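Local structure of arginase (RocF) (Helicobacter pylori, 4G3H) at residues 229-234 / 265-270; 111-116 / 221-226; 83-88 / 304-309. The protein probably hydrolyses L-arginine to L-ornithine and urea, the urea-forming reaction of the urea cycle, and binds two manganese ions per subunit. All coordinates share one frame; numbering follows the deposited sequence.

Interaction 1. Residues 229-234 / 265-270. With MN (manganese (II) ion), chain E; MN (manganese (II) ion), chain F.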
loop_
_atom_site.group_PDB
_atom_site.type_symbol
_atom_site.label_atom_id
_atom_site.label_comp_id
_atom_site.label_asym_id
_atom_site.label_seq_id
_atom_site.Cartn_x
_atom_site.Cartn_y
_atom_site.Cartn_z
ATOM N N ILE A 229 6.471 -7.044 -9.259
ATOM C CA ILE A 229 6.354 -5.784 -8.560
ATOM C C ILE A 229 5.015 -5.595 -7.858
ATOM O O ILE A 229 3.967 -6.028 -8.348
ATOM C CB ILE A 229 6.589 -4.635 -9.560
ATOM C CG1 ILE A 229 7.962 -4.812 -10.218
ATOM C CG2 ILE A 229 6.503 -3.288 -8.862
ATOM C CD1 ILE A 229 8.267 -3.788 -11.300
ATOM N N TYR A 230 5.078 -4.952 -6.695
ATOM C CA TYR A 230 3.907 -4.646 -5.882
ATOM C C TYR A 230 3.840 -3.118 -5.761
ATOM O O TYR A 230 4.814 -2.486 -5.339
ATOM C CB TYR A 230 4.068 -5.272 -4.488
ATOM C CG TYR A 230 2.920 -5.019 -3.528
ATOM C CD1 TYR A 230 1.829 -5.891 -3.458
ATOM C CD2 TYR A 230 2.927 -3.903 -2.685
ATOM C CE1 TYR A 230 0.769 -5.656 -2.564
ATOM C CE2 TYR A 230 1.876 -3.656 -1.795
ATOM C CZ TYR A 230 0.801 -4.535 -1.740
ATOM O OH TYR A 230 -0.232 -4.280 -0.864
ATOM N N LEU A 231 2.716 -2.521 -6.150
ATOM C CA LEU A 231 2.575 -1.068 -6.031
ATOM C C LEU A 231 1.636 -0.706 -4.880
ATOM O O LEU A 231 0.491 -1.168 -4.817
ATOM C CB LEU A 231 2.052 -0.436 -7.330
ATOM C CG LEU A 231 2.140 1.104 -7.288
ATOM C CD1 LEU A 231 2.413 1.656 -8.677
ATOM C CD2 LEU A 231 0.859 1.704 -6.698
ATOM N N SER A 232 2.136 0.119 -3.967
ATOM C CA SER A 232 1.344 0.547 -2.825
ATOM C C SER A 232 1.198 2.062 -2.863
ATOM O O SER A 232 2.181 2.792 -2.750
ATOM C CB SER A 232 2.015 0.112 -1.523
ATOM O OG SER A 232 1.142 0.297 -0.428
ATOM N N LEU A 233 -0.036 2.526 -3.018
ATOM C CA LEU A 233 -0.316 3.953 -3.103
ATOM C C LEU A 233 -1.085 4.507 -1.912
ATOM O O LEU A 233 -2.214 4.086 -1.637
ATOM C CB LEU A 233 -1.105 4.264 -4.391
ATOM C CG LEU A 233 -1.828 5.630 -4.446
ATOM C CD1 LEU A 233 -0.817 6.764 -4.326
ATOM C CD2 LEU A 233 -2.620 5.763 -5.733
ATOM N N ASP A 234 -0.467 5.471 -1.232
ATOM C CA ASP A 234 -1.070 6.156 -0.089
ATOM C C ASP A 234 -1.471 7.533 -0.626
ATOM O O ASP A 234 -0.620 8.301 -1.065
ATOM C CB ASP A 234 -0.046 6.319 1.040
ATOM C CG ASP A 234 -0.639 6.973 2.283
ATOM O OD1 ASP A 234 -1.569 7.812 2.168
ATOM O OD2 ASP A 234 -0.159 6.653 3.387
ATOM N N LEU A 265 2.647 6.502 -15.971
ATOM C CA LEU A 265 3.977 6.122 -16.440
ATOM C C LEU A 265 4.489 4.868 -15.735
ATOM O O LEU A 265 5.047 3.969 -16.368
ATOM C CB LEU A 265 4.951 7.278 -16.214
ATOM C CG LEU A 265 5.262 8.187 -17.405
ATOM C CD1 LEU A 265 4.019 8.453 -18.232
ATOM C CD2 LEU A 265 5.866 9.483 -16.882
ATOM N N LEU A 266 4.304 4.808 -14.419
ATOM C CA LEU A 266 4.757 3.649 -13.668
ATOM C C LEU A 266 3.987 2.398 -14.085
ATOM O O LEU A 266 4.570 1.319 -14.222
ATOM C CB LEU A 266 4.581 3.877 -12.161
ATOM C CG LEU A 266 5.514 4.850 -11.432
ATOM C CD1 LEU A 266 5.145 4.849 -9.965
ATOM C CD2 LEU A 266 6.968 4.440 -11.597
ATOM N N LEU A 267 2.677 2.539 -14.273
ATOM C CA LEU A 267 1.852 1.402 -14.658
ATOM C C LEU A 267 2.229 0.891 -16.045
ATOM O O LEU A 267 2.265 -0.317 -16.286
ATOM C CB LEU A 267 0.367 1.779 -14.631
ATOM C CG LEU A 267 -0.199 2.149 -13.254
ATOM C CD1 LEU A 267 -1.674 2.506 -13.370
ATOM C CD2 LEU A 267 -0.003 0.982 -12.299
ATOM N N GLU A 268 2.514 1.811 -16.955
ATOM C CA GLU A 268 2.886 1.430 -18.307
ATOM C C GLU A 268 4.316 0.880 -18.340
ATOM O O GLU A 268 4.591 -0.107 -19.019
ATOM C CB GLU A 268 2.760 2.637 -19.237
ATOM C CG GLU A 268 2.636 2.285 -20.708
ATOM C CD GLU A 268 1.423 1.423 -21.001
ATOM O OE1 GLU A 268 0.317 1.767 -20.529
ATOM O OE2 GLU A 268 1.579 0.406 -21.710
ATOM N N SER A 269 5.218 1.511 -17.597
ATOM C CA SER A 269 6.610 1.077 -17.563
ATOM C C SER A 269 6.819 -0.286 -16.916
ATOM O O SER A 269 7.778 -0.982 -17.241
ATOM C CB SER A 269 7.466 2.103 -16.827
ATOM O OG SER A 269 7.393 3.367 -17.455
ATOM N N PHE A 270 5.934 -0.669 -16.000
ATOM C CA PHE A 270 6.072 -1.952 -15.314
ATOM C C PHE A 270 4.865 -2.863 -15.500
ATOM O O PHE A 270 4.655 -3.787 -14.721
ATOM C CB PHE A 270 6.317 -1.717 -13.819
ATOM C CG PHE A 270 7.577 -0.946 -13.529
ATOM C CD1 PHE A 270 8.827 -1.515 -13.771
ATOM C CD2 PHE A 270 7.512 0.367 -13.062
ATOM C CE1 PHE A 270 9.995 -0.790 -13.560
ATOM C CE2 PHE A 270 8.668 1.106 -12.845
ATOM C CZ PHE A 270 9.919 0.526 -13.096
HETATM MN MN MN E . 1.530 5.220 4.499
HETATM MN MN MN F . 1.250 8.133 4.507
#

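Interaction 2. Residues 111-116 / 221-226. With MN (manganese (II) ion), chain E; MN (manganese (II) ion), chain F.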
loop_
_atom_site.group_PDB
_atom_site.type_symbol
_atom_site.label_atom_id
_atom_site.label_comp_id
_atom_site.label_asym_id
_atom_site.label_seq_id
_atom_site.Cartn_x
_atom_site.Cartn_y
_atom_site.Cartn_z
ATOM N N GLY A 111 9.894 -6.371 -6.109
ATOM C CA GLY A 111 10.187 -4.952 -6.059
ATOM C C GLY A 111 8.961 -4.255 -5.504
ATOM O O GLY A 111 7.840 -4.742 -5.683
ATOM N N ILE A 112 9.159 -3.119 -4.838
ATOM C CA ILE A 112 8.051 -2.373 -4.251
ATOM C C ILE A 112 8.020 -0.906 -4.684
ATOM O O ILE A 112 9.003 -0.194 -4.546
ATOM C CB ILE A 112 8.122 -2.397 -2.705
ATOM C CG1 ILE A 112 8.177 -3.837 -2.200
ATOM C CG2 ILE A 112 6.907 -1.693 -2.113
ATOM C CD1 ILE A 112 8.435 -3.943 -0.712
ATOM N N LEU A 113 6.888 -0.466 -5.217
ATOM C CA LEU A 113 6.722 0.929 -5.618
ATOM C C LEU A 113 5.839 1.449 -4.502
ATOM O O LEU A 113 4.690 1.022 -4.366
ATOM C CB LEU A 113 6.011 1.035 -6.970
ATOM C CG LEU A 113 6.791 0.457 -8.159
ATOM C CD1 LEU A 113 5.922 0.443 -9.408
ATOM C CD2 LEU A 113 8.062 1.276 -8.388
ATOM N N TYR A 114 6.391 2.350 -3.693
ATOM C CA TYR A 114 5.680 2.890 -2.538
ATOM C C TYR A 114 5.448 4.395 -2.673
ATOM O O TYR A 114 6.371 5.185 -2.477
ATOM C CB TYR A 114 6.514 2.605 -1.276
ATOM C CG TYR A 114 5.734 2.475 0.014
ATOM C CD1 TYR A 114 5.071 1.290 0.329
ATOM C CD2 TYR A 114 5.686 3.520 0.932
ATOM C CE1 TYR A 114 4.387 1.141 1.524
ATOM C CE2 TYR A 114 4.994 3.383 2.145
ATOM C CZ TYR A 114 4.350 2.183 2.432
ATOM O OH TYR A 114 3.684 2.011 3.624
ATOM N N LEU A 115 4.222 4.786 -3.004
ATOM C CA LEU A 115 3.877 6.198 -3.164
ATOM C C LEU A 115 3.262 6.648 -1.857
ATOM O O LEU A 115 2.175 6.199 -1.490
ATOM C CB LEU A 115 2.891 6.374 -4.321
ATOM C CG LEU A 115 3.493 6.130 -5.710
ATOM C CD1 LEU A 115 3.870 4.660 -5.857
ATOM C CD2 LEU A 115 2.478 6.537 -6.787
ATOM N N ASP A 116 3.944 7.557 -1.165
ATOM C CA ASP A 116 3.489 7.956 0.159
ATOM C C ASP A 116 4.217 9.216 0.629
ATOM O O ASP A 116 5.330 9.507 0.185
ATOM C CB ASP A 116 3.819 6.796 1.106
ATOM C CG ASP A 116 3.060 6.837 2.408
ATOM O OD1 ASP A 116 2.918 7.909 3.024
ATOM O OD2 ASP A 116 2.624 5.758 2.833
ATOM N N GLU A 221 16.100 1.101 -13.324
ATOM C CA GLU A 221 17.452 0.680 -12.992
ATOM C C GLU A 221 17.459 -0.075 -11.672
ATOM O O GLU A 221 18.015 -1.167 -11.584
ATOM C CB GLU A 221 18.371 1.903 -12.925
ATOM C CG GLU A 221 18.489 2.621 -14.265
ATOM C CD GLU A 221 19.273 3.924 -14.193
ATOM O OE1 GLU A 221 19.488 4.538 -15.263
ATOM O OE2 GLU A 221 19.667 4.340 -13.081
ATOM N N SER A 222 16.824 0.502 -10.657
ATOM C CA SER A 222 16.753 -0.118 -9.335
ATOM C C SER A 222 15.983 -1.436 -9.339
ATOM O O SER A 222 16.254 -2.327 -8.534
ATOM C CB SER A 222 16.077 0.827 -8.337
ATOM O OG SER A 222 16.842 1.997 -8.112
ATOM N N LEU A 223 15.027 -1.555 -10.253
ATOM C CA LEU A 223 14.174 -2.734 -10.335
ATOM C C LEU A 223 14.472 -3.691 -11.482
ATOM O O LEU A 223 13.737 -4.654 -11.696
ATOM C CB LEU A 223 12.714 -2.276 -10.424
ATOM C CG LEU A 223 11.879 -2.328 -9.142
ATOM C CD1 LEU A 223 12.675 -1.791 -7.961
ATOM C CD2 LEU A 223 10.594 -1.548 -9.353
ATOM N N LYS A 224 15.549 -3.435 -12.211
ATOM C CA LYS A 224 15.922 -4.266 -13.354
ATOM C C LYS A 224 16.023 -5.768 -13.070
ATOM O O LYS A 224 15.772 -6.586 -13.956
ATOM C CB LYS A 224 17.250 -3.773 -13.935
ATOM C CG LYS A 224 18.389 -3.751 -12.928
ATOM C CD LYS A 224 19.676 -3.250 -13.557
ATOM C CE LYS A 224 20.819 -3.265 -12.552
ATOM N NZ LYS A 224 22.111 -2.866 -13.173
ATOM N N ALA A 225 16.368 -6.136 -11.841
ATOM C CA ALA A 225 16.522 -7.547 -11.507
ATOM C C ALA A 225 15.329 -8.250 -10.850
ATOM O O ALA A 225 15.325 -9.479 -10.747
ATOM C CB ALA A 225 17.763 -7.728 -10.636
ATOM N N VAL A 226 14.322 -7.499 -10.408
ATOM C CA VAL A 226 13.170 -8.125 -9.746
ATOM C C VAL A 226 12.281 -8.878 -10.723
ATOM O O VAL A 226 12.200 -8.520 -11.895
ATOM C CB VAL A 226 12.301 -7.086 -8.977
ATOM C CG1 VAL A 226 13.187 -6.254 -8.049
ATOM C CG2 VAL A 226 11.541 -6.202 -9.958
HETATM MN MN MN E . 1.530 5.220 4.499
HETATM MN MN MN F . 1.250 8.133 4.507
#

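Interaction 3. Residues 83-88 / 304-309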
loop_
_atom_site.group_PDB
_atom_site.type_symbol
_atom_site.label_atom_id
_atom_site.label_comp_id
_atom_site.label_asym_id
_atom_site.label_seq_id
_atom_site.Cartn_x
_atom_site.Cartn_y
_atom_site.Cartn_z
ATOM N N PHE A 83 -5.885 -10.080 -11.850
ATOM C CA PHE A 83 -5.209 -8.934 -11.245
ATOM C C PHE A 83 -5.983 -8.407 -10.040
ATOM O O PHE A 83 -7.192 -8.176 -10.117
ATOM C CB PHE A 83 -5.043 -7.806 -12.264
ATOM C CG PHE A 83 -4.085 -6.744 -11.821
ATOM C CD1 PHE A 83 -2.724 -6.868 -12.079
ATOM C CD2 PHE A 83 -4.529 -5.650 -11.087
ATOM C CE1 PHE A 83 -1.818 -5.916 -11.608
ATOM C CE2 PHE A 83 -3.631 -4.695 -10.610
ATOM C CZ PHE A 83 -2.277 -4.829 -10.870
ATOM N N PRO A 84 -5.295 -8.205 -8.908
ATOM C CA PRO A 84 -5.990 -7.707 -7.723
ATOM C C PRO A 84 -5.826 -6.218 -7.411
ATOM O O PRO A 84 -4.709 -5.686 -7.380
ATOM C CB PRO A 84 -5.405 -8.572 -6.621
ATOM C CG PRO A 84 -3.943 -8.601 -7.022
ATOM C CD PRO A 84 -3.989 -8.787 -8.541
ATOM N N LEU A 85 -6.949 -5.547 -7.188
ATOM C CA LEU A 85 -6.932 -4.141 -6.803
ATOM C C LEU A 85 -7.314 -4.201 -5.327
ATOM O O LEU A 85 -8.412 -4.636 -4.978
ATOM C CB LEU A 85 -7.963 -3.335 -7.593
ATOM C CG LEU A 85 -8.109 -1.893 -7.101
ATOM C CD1 LEU A 85 -6.757 -1.202 -7.069
ATOM C CD2 LEU A 85 -9.072 -1.154 -8.003
ATOM N N ILE A 86 -6.406 -3.768 -4.462
ATOM C CA ILE A 86 -6.635 -3.845 -3.025
ATOM C C ILE A 86 -6.839 -2.522 -2.283
ATOM O O ILE A 86 -5.930 -1.697 -2.207
ATOM C CB ILE A 86 -5.459 -4.589 -2.352
ATOM C CG1 ILE A 86 -5.219 -5.920 -3.067
ATOM C CG2 ILE A 86 -5.758 -4.820 -0.876
ATOM C CD1 ILE A 86 -3.849 -6.482 -2.835
ATOM N N LEU A 87 -7.959 -2.347 -1.780
ATOM C CA LEU A 87 -8.283 -1.344 -0.869
ATOM C C LEU A 87 -8.076 -1.695 0.575
ATOM O O LEU A 87 -8.856 -2.121 1.148
ATOM C CB LEU A 87 -9.579 -0.633 -1.190
ATOM C CG LEU A 87 -10.076 -0.522 -2.584
ATOM C CD1 LEU A 87 -11.288 -0.303 -2.816
ATOM C CD2 LEU A 87 -9.450 0.395 -3.189
ATOM N N SER A 88 -6.930 -1.381 1.017
ATOM C CA SER A 88 -6.343 -1.662 2.246
ATOM C C SER A 88 -6.853 -1.043 3.541
ATOM O O SER A 88 -6.556 -1.432 4.432
ATOM C CB SER A 88 -4.872 -1.765 2.160
ATOM O OG SER A 88 -4.264 -0.685 2.150
ATOM N N LEU A 304 -8.135 4.998 -13.585
ATOM C CA LEU A 304 -6.848 4.984 -14.258
ATOM C C LEU A 304 -6.097 3.677 -13.991
ATOM O O LEU A 304 -5.539 3.074 -14.906
ATOM C CB LEU A 304 -6.019 6.186 -13.795
ATOM C CG LEU A 304 -4.621 6.402 -14.372
ATOM C CD1 LEU A 304 -4.241 7.857 -14.230
ATOM C CD2 LEU A 304 -3.621 5.527 -13.655
ATOM N N ILE A 305 -6.081 3.244 -12.737
ATOM C CA ILE A 305 -5.402 2.003 -12.377
ATOM C C ILE A 305 -6.093 0.803 -13.011
ATOM O O ILE A 305 -5.448 -0.064 -13.608
ATOM C CB ILE A 305 -5.402 1.789 -10.857
ATOM C CG1 ILE A 305 -4.635 2.921 -10.174
ATOM C CG2 ILE A 305 -4.816 0.421 -10.528
ATOM C CD1 ILE A 305 -4.691 2.871 -8.659
ATOM N N ILE A 306 -7.412 0.759 -12.871
ATOM C CA ILE A 306 -8.195 -0.341 -13.410
ATOM C C ILE A 306 -8.108 -0.437 -14.926
ATOM O O ILE A 306 -7.870 -1.520 -15.476
ATOM C CB ILE A 306 -9.661 -0.209 -12.992
ATOM C CG1 ILE A 306 -9.760 -0.337 -11.466
ATOM C CG2 ILE A 306 -10.505 -1.291 -13.679
ATOM C CD1 ILE A 306 -11.140 -0.039 -10.905
ATOM N N ASN A 307 -8.283 0.695 -15.603
ATOM C CA ASN A 307 -8.234 0.709 -17.056
ATOM C C ASN A 307 -6.865 0.372 -17.641
ATOM O O ASN A 307 -6.771 -0.120 -18.761
ATOM C CB ASN A 307 -8.739 2.052 -17.586
ATOM C CG ASN A 307 -10.234 2.236 -17.351
ATOM O OD1 ASN A 307 -11.014 1.303 -17.534
ATOM N ND2 ASN A 307 -10.636 3.436 -16.949
ATOM N N SER A 308 -5.802 0.611 -16.886
ATOM C CA SER A 308 -4.462 0.293 -17.374
ATOM C C SER A 308 -4.098 -1.164 -17.106
ATOM O O SER A 308 -3.485 -1.815 -17.945
ATOM C CB SER A 308 -3.416 1.188 -16.707
ATOM O OG SER A 308 -3.680 2.554 -16.966
ATOM N N CYS A 309 -4.491 -1.675 -15.943
ATOM C CA CYS A 309 -4.153 -3.044 -15.558
ATOM C C CYS A 309 -5.079 -4.160 -16.045
ATOM O O CYS A 309 -4.680 -5.325 -16.049
ATOM C CB CYS A 309 -4.032 -3.140 -14.030
ATOM S SG CYS A 309 -2.815 -2.008 -13.295
#

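Interaction 1. Residues 229-234 / 265-270
The F270 ring meets I229 obliquely, through the methyl CD1 of the isoleucine. CB of S269 lies above one face of this ring, displaced toward the rim. The methyl CD2 of L266 stands at the ring edge, in its plane. The closest approach is I229 CD1 to F270 CD1, 3.4 Å, and the same methyl is 3.7 Å from F270 CG. The two side chains cross at about a right angle. CG1 of I229 lies anti to the carbonyl carbon (chi1 -57°) and the chain then runs on extended, which carries CD1 to the phenylalanine. Two residues along the strand, L231 makes a looser contact. Its CD1 is 4.4 Å from L266 CD1 and equally far from L267 CD2, facing two successive leucines of the helix.

The segments belong to a beta-alpha-beta unit: strand 228-234, helix 256-269 and strand 274-280, in the parallel sheet of the arginase fold. Helix 256-269 ends just before F270, whose backbone is no longer helical. In the last turn, the hydroxyl of S269 turns back to L265 O, 2.7 Å from OG. That oxygen also accepts S269 N, from the opposite face of its plane.

At the far end of the strand, D234 OD2 bridges both manganese ions, 2.5 Å from the one in chain E and 2.3 Å from the one in chain F. D116 bridges the same pair, and H118, D120 and D236 supply further ligands.

Interaction 2. Residues 111-116 / 221-226
Strand 110-115 leads into the dinuclear manganese site of arginase, and this contact packs the start of that strand against the end of helix 212-223. L113 and L223 meet through one methyl each, with CD2 of L113 3.9 Å from CD2 of L223. The two side chains lie at a slant to each other. With CG anti to its own carbonyl carbon (chi1 -65°), L113 carries CD2 to the leucine.

G111 makes the other half of the contact with its backbone. V226 CB lies 3.8 Å from G111 N, and V226 CG1 approaches both N and CA of the glycine. L223 CG stands 4.4 Å from G111 CA. V226 and L223 thus pack directly on the glycine backbone. They are also the two ends of a type I beta turn, closed by the hydrogen bond from V226 N to L223 O at 3.2 Å. The turn brings both side chains to the same strand end.

At the other end of the segment, D116 joins the two metals with separate oxygens. OD2 is 2.1 Å from the manganese of chain E, and OD1 is 2.2 Å from that of chain F.

R273 NH1 hydrogen-bonds to the carbonyl oxygens of L223 and V226, tying the turn to the loop before strand 274-280. Strand 110-115 runs between strands 228-234 and 179-182, and L223 also touches V180 of the latter.

Interaction 3. Residues 83-88 / 304-309
C309 rests on the F83 ring, with its CB over one face, 3.9 Å from the ring centroid and 14° off the normal. This is a CH-pi contact. The sulfur sits more obliquely, with C309 SG 4.3 Å from the F83 centroid and 33° off the normal. Its nearest ring atom is F83 CZ, 3.8 Å from SG, in a sulfur-aromatic contact near the rim. The opposite face of the ring carries CD of P84, also displaced toward the rim. The phenyl is therefore held between the proline that follows it and the cysteine of the helix.

Two residues on, in strand 84-87, L85 is directed toward the helix. Its CD2 lies 3.6 Å from I306 CG1 and 3.7 Å from I306 CD1, and the two side chains cross at about a right angle. The other methyl, L85 CD1, is 4.3 Å from I305 CG2. CG of L85 is anti to the backbone N (chi1 173°), and its two methyls divide between neighbouring isoleucines.

In the last turn of the helix, C309 N hydrogen-bonds to I305 O, which places C309 one turn on from I305. Separately, S308 OG hydrogen-bonds to L304 O at 2.8 Å, tilted from the carbonyl plane. I305 also touches V277 and V279 of strand 274-280, while I306 reaches M1, H32 and T41.

Strand 84-87 lies between strands 2-8 and 274-280. Helix 59-78 packs on its I86 side chain and helix 293-309 on L85. A parallel sheet with helices on both faces is the alpha/beta architecture of arginases.

All three contacts pack a helix or its end on one parallel sheet. Interactions 1 and 2 are wholly buried; interaction 3 is also interior, but F83 and C309 remain partly exposed. Strands 228-234 and 110-115 are neighbours, joined by probable backbone hydrogen bonds such as S232 N to L113 O, and both end at the same manganese pair. Interaction 3 binds no metal. Its helix meets that of interaction 1, where L267 CD1 packs on L304 CD2. Interactions 2 and 3 do not touch. Interaction 1 sets a methyl against an aromatic ring and leucines together, interaction 2 packs side chains on the G111 backbone, and interaction 3 puts a cysteine on a phenyl ring.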